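Local coordinates for protein amidase, hydantoinase/carbamoylase family (PDB 5I4M) that probably hydrolyses N-carbamoyl-L-amino acids as a two-zinc amidase of the peptidase M20 family, at residues L65-A70 against G83-R88; W236-F241 against R301-V306. All coordinates share one frame; numbering follows the deposited sequence.

How the contacts relate
The two contacts lie on opposite sides of the chain's centre, their own centres 36 Å apart and their nearest atoms about 16 Å apart, so neither touches the other. Contact 1 is complete before contact 2 begins along the sequence. It packs helix 57-72 on strand 85-89 on the zinc-binding side of the protein, with I66 about 14 Å, side chain to metal, from a bound zinc ion. Contact 2 pairs segments 236-241 and 301-306, of strands 225-242 and 297-310, both segments lying within the M20 dimerisation region, where W236 touches bound 3-phosphoglycerate and E238 reaches the second subunit. One is therefore helix-on-sheet packing, the other strand pairing beside ligand and partner chain.

Contact 1. Residues L65-A70 against G83-R88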
# COMPACT_ATOMS: atom_id res chain seq x y z
N LEU A 65 27.05 14.48 12.53
CA LEU A 65 27.00 15.61 13.45
C LEU A 65 27.42 15.18 14.84
O LEU A 65 28.26 15.82 15.49
CB LEU A 65 25.59 16.19 13.47
CG LEU A 65 25.33 17.36 14.44
CD1 LEU A 65 26.15 18.59 14.07
CD2 LEU A 65 23.85 17.70 14.47
N ILE A 66 26.88 14.05 15.30
CA ILE A 66 27.16 13.57 16.65
C ILE A 66 28.60 13.09 16.76
O ILE A 66 29.28 13.37 17.75
CB ILE A 66 26.14 12.47 17.01
CG1 ILE A 66 24.73 13.09 17.02
CG2 ILE A 66 26.48 11.83 18.36
CD1 ILE A 66 23.60 12.08 16.98
N VAL A 67 29.10 12.39 15.74
CA VAL A 67 30.52 12.01 15.72
C VAL A 67 31.41 13.25 15.86
O VAL A 67 32.39 13.24 16.62
CB VAL A 67 30.85 11.22 14.44
CG1 VAL A 67 32.35 11.18 14.19
CG2 VAL A 67 30.28 9.80 14.56
N GLY A 68 31.08 14.32 15.15
CA GLY A 68 31.86 15.55 15.29
C GLY A 68 31.83 16.10 16.71
O GLY A 68 32.87 16.53 17.24
N TRP A 69 30.65 16.10 17.34
CA TRP A 69 30.55 16.56 18.72
C TRP A 69 31.36 15.67 19.65
O TRP A 69 32.04 16.16 20.56
CB TRP A 69 29.09 16.56 19.17
CG TRP A 69 28.23 17.62 18.54
CD1 TRP A 69 28.66 18.74 17.89
CD2 TRP A 69 26.80 17.63 18.49
NE1 TRP A 69 27.57 19.47 17.45
CE2 TRP A 69 26.42 18.81 17.81
CE3 TRP A 69 25.80 16.78 18.96
CZ2 TRP A 69 25.09 19.15 17.59
CZ3 TRP A 69 24.48 17.11 18.75
CH2 TRP A 69 24.14 18.29 18.07
N ALA A 70 31.29 14.35 19.45
CA ALA A 70 32.03 13.46 20.33
C ALA A 70 33.52 13.68 20.21
O ALA A 70 34.24 13.67 21.22
CB ALA A 70 31.68 12.00 20.02
N GLY A 83 28.02 -0.75 10.87
CA GLY A 83 27.80 0.68 10.96
C GLY A 83 27.56 1.22 12.35
O GLY A 83 27.27 2.41 12.50
N ASN A 84 27.67 0.38 13.38
CA ASN A 84 27.58 0.88 14.74
C ASN A 84 28.75 1.81 15.02
O ASN A 84 29.89 1.54 14.62
CB ASN A 84 27.58 -0.27 15.76
CG ASN A 84 26.48 -1.29 15.51
OD1 ASN A 84 25.33 -0.94 15.29
ND2 ASN A 84 26.84 -2.58 15.58
N VAL A 85 28.48 2.91 15.72
CA VAL A 85 29.47 3.96 15.95
C VAL A 85 29.83 3.96 17.43
O VAL A 85 28.95 4.12 18.28
CB VAL A 85 28.94 5.34 15.53
CG1 VAL A 85 30.02 6.40 15.74
CG2 VAL A 85 28.43 5.32 14.10
N PHE A 86 31.12 3.82 17.74
CA PHE A 86 31.61 3.75 19.11
C PHE A 86 32.45 4.98 19.41
O PHE A 86 33.52 5.18 18.83
CB PHE A 86 32.40 2.46 19.32
CG PHE A 86 31.59 1.22 19.04
CD1 PHE A 86 31.50 0.71 17.75
CD2 PHE A 86 30.89 0.60 20.06
CE1 PHE A 86 30.73 -0.43 17.49
CE2 PHE A 86 30.11 -0.53 19.81
CZ PHE A 86 30.04 -1.04 18.53
N MET A 87 31.95 5.82 20.32
CA MET A 87 32.61 7.05 20.72
C MET A 87 33.15 6.83 22.13
O MET A 87 32.38 6.71 23.08
CB MET A 87 31.64 8.22 20.63
CG MET A 87 31.19 8.51 19.21
SD MET A 87 29.60 9.38 19.06
CE MET A 87 28.44 8.02 19.19
N ARG A 88 34.48 6.78 22.25
CA ARG A 88 35.14 6.26 23.44
C ARG A 88 35.86 7.37 24.20
O ARG A 88 36.67 8.11 23.61
CB ARG A 88 36.14 5.17 23.04
CG ARG A 88 36.96 4.59 24.17
CD ARG A 88 37.75 3.42 23.61
NE ARG A 88 38.72 2.89 24.55
CZ ARG A 88 38.57 1.75 25.23
NH1 ARG A 88 37.45 1.02 25.10
NH2 ARG A 88 39.54 1.35 26.05
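I66 brings its CG2 methyl to M87 SD at 4.0 Å, the two side chains crossing at about a right angle. That methyl stands anti to the backbone N, with CG1 beside the N (chi1 -63°); elsewhere the isoleucine packs on I117 and V120 of helix 117-132, which makes it a bridge between that helix and the strand. One residue on, V67 uses a different branch geometry: its CG2, anti to the carbonyl carbon, meets V85 CG1 at 3.6 Å, an oblique contact of single methyls. A70 then closes the helical side. Its CB points at the strand and lies 3.5 Å from M87 SD and 3.6 Å from M87 CG, while A70 CB to M87 CB is 3.8 Å. The methionine thus lies with its inner chain against the alanine, and the bend at chi3 (-83°) turns CE aside after the sulfur has met both A70 and I66. The small alanine coincides with the nearest backbone approach, 6.4 Å between the CA atoms of A70 and M87.

All these contacts are apolar, and they bury 183 Å² in total. The strand's polar backbone is engaged laterally instead: V85 pairs with I145 and M87 with V143, while F86 and R88 bond to T78 and T76. Short-segment axes 9.5 Å apart and only 17° from parallel describe a helix lying nearly along its strand, the alpha/beta layer packing expected of the zinc-binding domain of M20 peptidases.

Contact 2. Residues W236-F241 against R301-V306; sequences WYEITF and RVFFTV
I239 sets its CB over one face of the F304 ring, 4.0 Å from the centroid and 22° off the normal, a CH-pi contact; I239 CG2 also lies 3.6 Å from F304 CZ. F304 can reach across because its CG sits between backbone N and carbonyl carbon (chi1 61°). F241 CD2 meets the edge of the same ring at F304 CE1, 3.9 Å away. On the other face of the sheet, E238 runs extended past F303, with CB 3.7 Å from F303 CE2, and T240 OG1 approaches that ring's edge at CD2, 3.5 Å off.

Six backbone hydrogen bonds fix this antiparallel register, two in each of the pairs Y237-V306, I239-F304 and F241-V302. The central pair is nearly linear at its acceptors: I239 N to F304 O is 2.8 Å with a C=O...N angle of 171°.

Farther out, the E238 carboxylate forms a salt bridge with R295 of the second subunit, and W236 touches the bound 3-phosphoglycerate. Strands 282-291 and 337-350 flank the pair, while helices 259-276 and 313-334 cover the face bearing I239, F241 and F304.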
# COMPACT_ATOMS: atom_id res chain seq x y z
N TRP A 236 7.82 -11.26 15.36
CA TRP A 236 7.36 -10.57 14.17
C TRP A 236 7.24 -11.54 13.00
O TRP A 236 8.03 -12.48 12.87
CB TRP A 236 8.32 -9.45 13.74
CG TRP A 236 8.47 -8.30 14.70
CD1 TRP A 236 8.02 -8.22 15.99
CD2 TRP A 236 9.12 -7.06 14.42
NE1 TRP A 236 8.36 -7.00 16.53
CE2 TRP A 236 9.04 -6.27 15.58
CE3 TRP A 236 9.76 -6.54 13.28
CZ2 TRP A 236 9.58 -4.98 15.65
CZ3 TRP A 236 10.29 -5.26 13.34
CH2 TRP A 236 10.20 -4.49 14.52
N TYR A 237 6.26 -11.28 12.13
CA TYR A 237 5.95 -12.17 11.02
C TYR A 237 5.80 -11.38 9.74
O TYR A 237 5.46 -10.20 9.76
CB TYR A 237 4.65 -12.95 11.25
CG TYR A 237 4.58 -13.68 12.56
CD1 TYR A 237 4.28 -13.01 13.74
CD2 TYR A 237 4.79 -15.05 12.61
CE1 TYR A 237 4.22 -13.68 14.94
CE2 TYR A 237 4.71 -15.74 13.81
CZ TYR A 237 4.43 -15.04 14.97
OH TYR A 237 4.36 -15.71 16.17
N GLU A 238 6.02 -12.07 8.62
CA GLU A 238 5.66 -11.62 7.29
C GLU A 238 4.75 -12.67 6.66
O GLU A 238 5.09 -13.86 6.66
CB GLU A 238 6.90 -11.39 6.42
CG GLU A 238 7.72 -10.17 6.86
CD GLU A 238 8.95 -9.91 5.99
OE1 GLU A 238 9.61 -8.86 6.20
OE2 GLU A 238 9.27 -10.73 5.11
N ILE A 239 3.61 -12.24 6.14
CA ILE A 239 2.64 -13.15 5.54
C ILE A 239 2.29 -12.62 4.16
O ILE A 239 1.97 -11.44 4.01
CB ILE A 239 1.37 -13.28 6.40
CG1 ILE A 239 1.71 -13.89 7.76
CG2 ILE A 239 0.35 -14.17 5.70
CD1 ILE A 239 0.56 -13.87 8.76
N THR A 240 2.35 -13.49 3.16
CA THR A 240 1.79 -13.17 1.85
C THR A 240 0.67 -14.16 1.57
O THR A 240 0.88 -15.37 1.63
CB THR A 240 2.86 -13.23 0.75
OG1 THR A 240 3.86 -12.24 0.99
CG2 THR A 240 2.23 -12.97 -0.62
N PHE A 241 -0.53 -13.63 1.32
CA PHE A 241 -1.63 -14.41 0.78
C PHE A 241 -1.64 -14.27 -0.74
O PHE A 241 -1.52 -13.16 -1.25
CB PHE A 241 -2.98 -13.92 1.30
CG PHE A 241 -3.36 -14.43 2.66
CD1 PHE A 241 -3.03 -15.70 3.07
CD2 PHE A 241 -4.10 -13.63 3.51
CE1 PHE A 241 -3.41 -16.17 4.32
CE2 PHE A 241 -4.48 -14.08 4.76
CZ PHE A 241 -4.13 -15.36 5.16
N ARG A 301 -2.89 -10.68 -4.48
CA ARG A 301 -1.76 -10.92 -3.60
C ARG A 301 -1.71 -9.82 -2.55
O ARG A 301 -1.81 -8.64 -2.89
CB ARG A 301 -0.44 -10.98 -4.38
CG ARG A 301 0.74 -11.50 -3.58
CD ARG A 301 2.01 -11.61 -4.43
NE ARG A 301 2.62 -10.31 -4.73
CZ ARG A 301 2.66 -9.75 -5.94
NH1 ARG A 301 2.13 -10.37 -6.99
NH2 ARG A 301 3.24 -8.57 -6.10
N VAL A 302 -1.56 -10.19 -1.28
CA VAL A 302 -1.40 -9.18 -0.23
C VAL A 302 -0.28 -9.63 0.69
O VAL A 302 -0.30 -10.76 1.21
CB VAL A 302 -2.69 -8.92 0.56
CG1 VAL A 302 -2.42 -7.90 1.68
CG2 VAL A 302 -3.81 -8.42 -0.37
N PHE A 303 0.69 -8.75 0.89
CA PHE A 303 1.75 -8.92 1.88
C PHE A 303 1.40 -8.10 3.11
O PHE A 303 0.94 -6.96 2.98
CB PHE A 303 3.09 -8.45 1.30
CG PHE A 303 4.20 -8.28 2.33
CD1 PHE A 303 4.36 -7.08 3.00
CD2 PHE A 303 5.08 -9.32 2.58
CE1 PHE A 303 5.39 -6.92 3.95
CE2 PHE A 303 6.11 -9.17 3.51
CZ PHE A 303 6.26 -7.97 4.19
N PHE A 304 1.62 -8.66 4.30
CA PHE A 304 1.41 -7.87 5.51
C PHE A 304 2.25 -8.44 6.64
O PHE A 304 2.77 -9.56 6.56
CB PHE A 304 -0.07 -7.77 5.89
CG PHE A 304 -0.71 -9.10 6.19
CD1 PHE A 304 -1.17 -9.91 5.16
CD2 PHE A 304 -0.85 -9.53 7.49
CE1 PHE A 304 -1.76 -11.13 5.44
CE2 PHE A 304 -1.44 -10.75 7.77
CZ PHE A 304 -1.89 -11.55 6.74
N THR A 305 2.38 -7.64 7.70
CA THR A 305 3.21 -7.98 8.85
C THR A 305 2.35 -8.22 10.08
O THR A 305 1.24 -7.70 10.19
CB THR A 305 4.22 -6.86 9.15
OG1 THR A 305 3.52 -5.64 9.45
CG2 THR A 305 5.14 -6.64 7.96
N VAL A 306 2.88 -9.02 10.99
CA VAL A 306 2.26 -9.21 12.30
C VAL A 306 3.30 -8.95 13.36
O VAL A 306 4.46 -9.35 13.22
CB VAL A 306 1.65 -10.61 12.45
CG1 VAL A 306 1.02 -10.77 13.83
CG2 VAL A 306 0.62 -10.83 11.38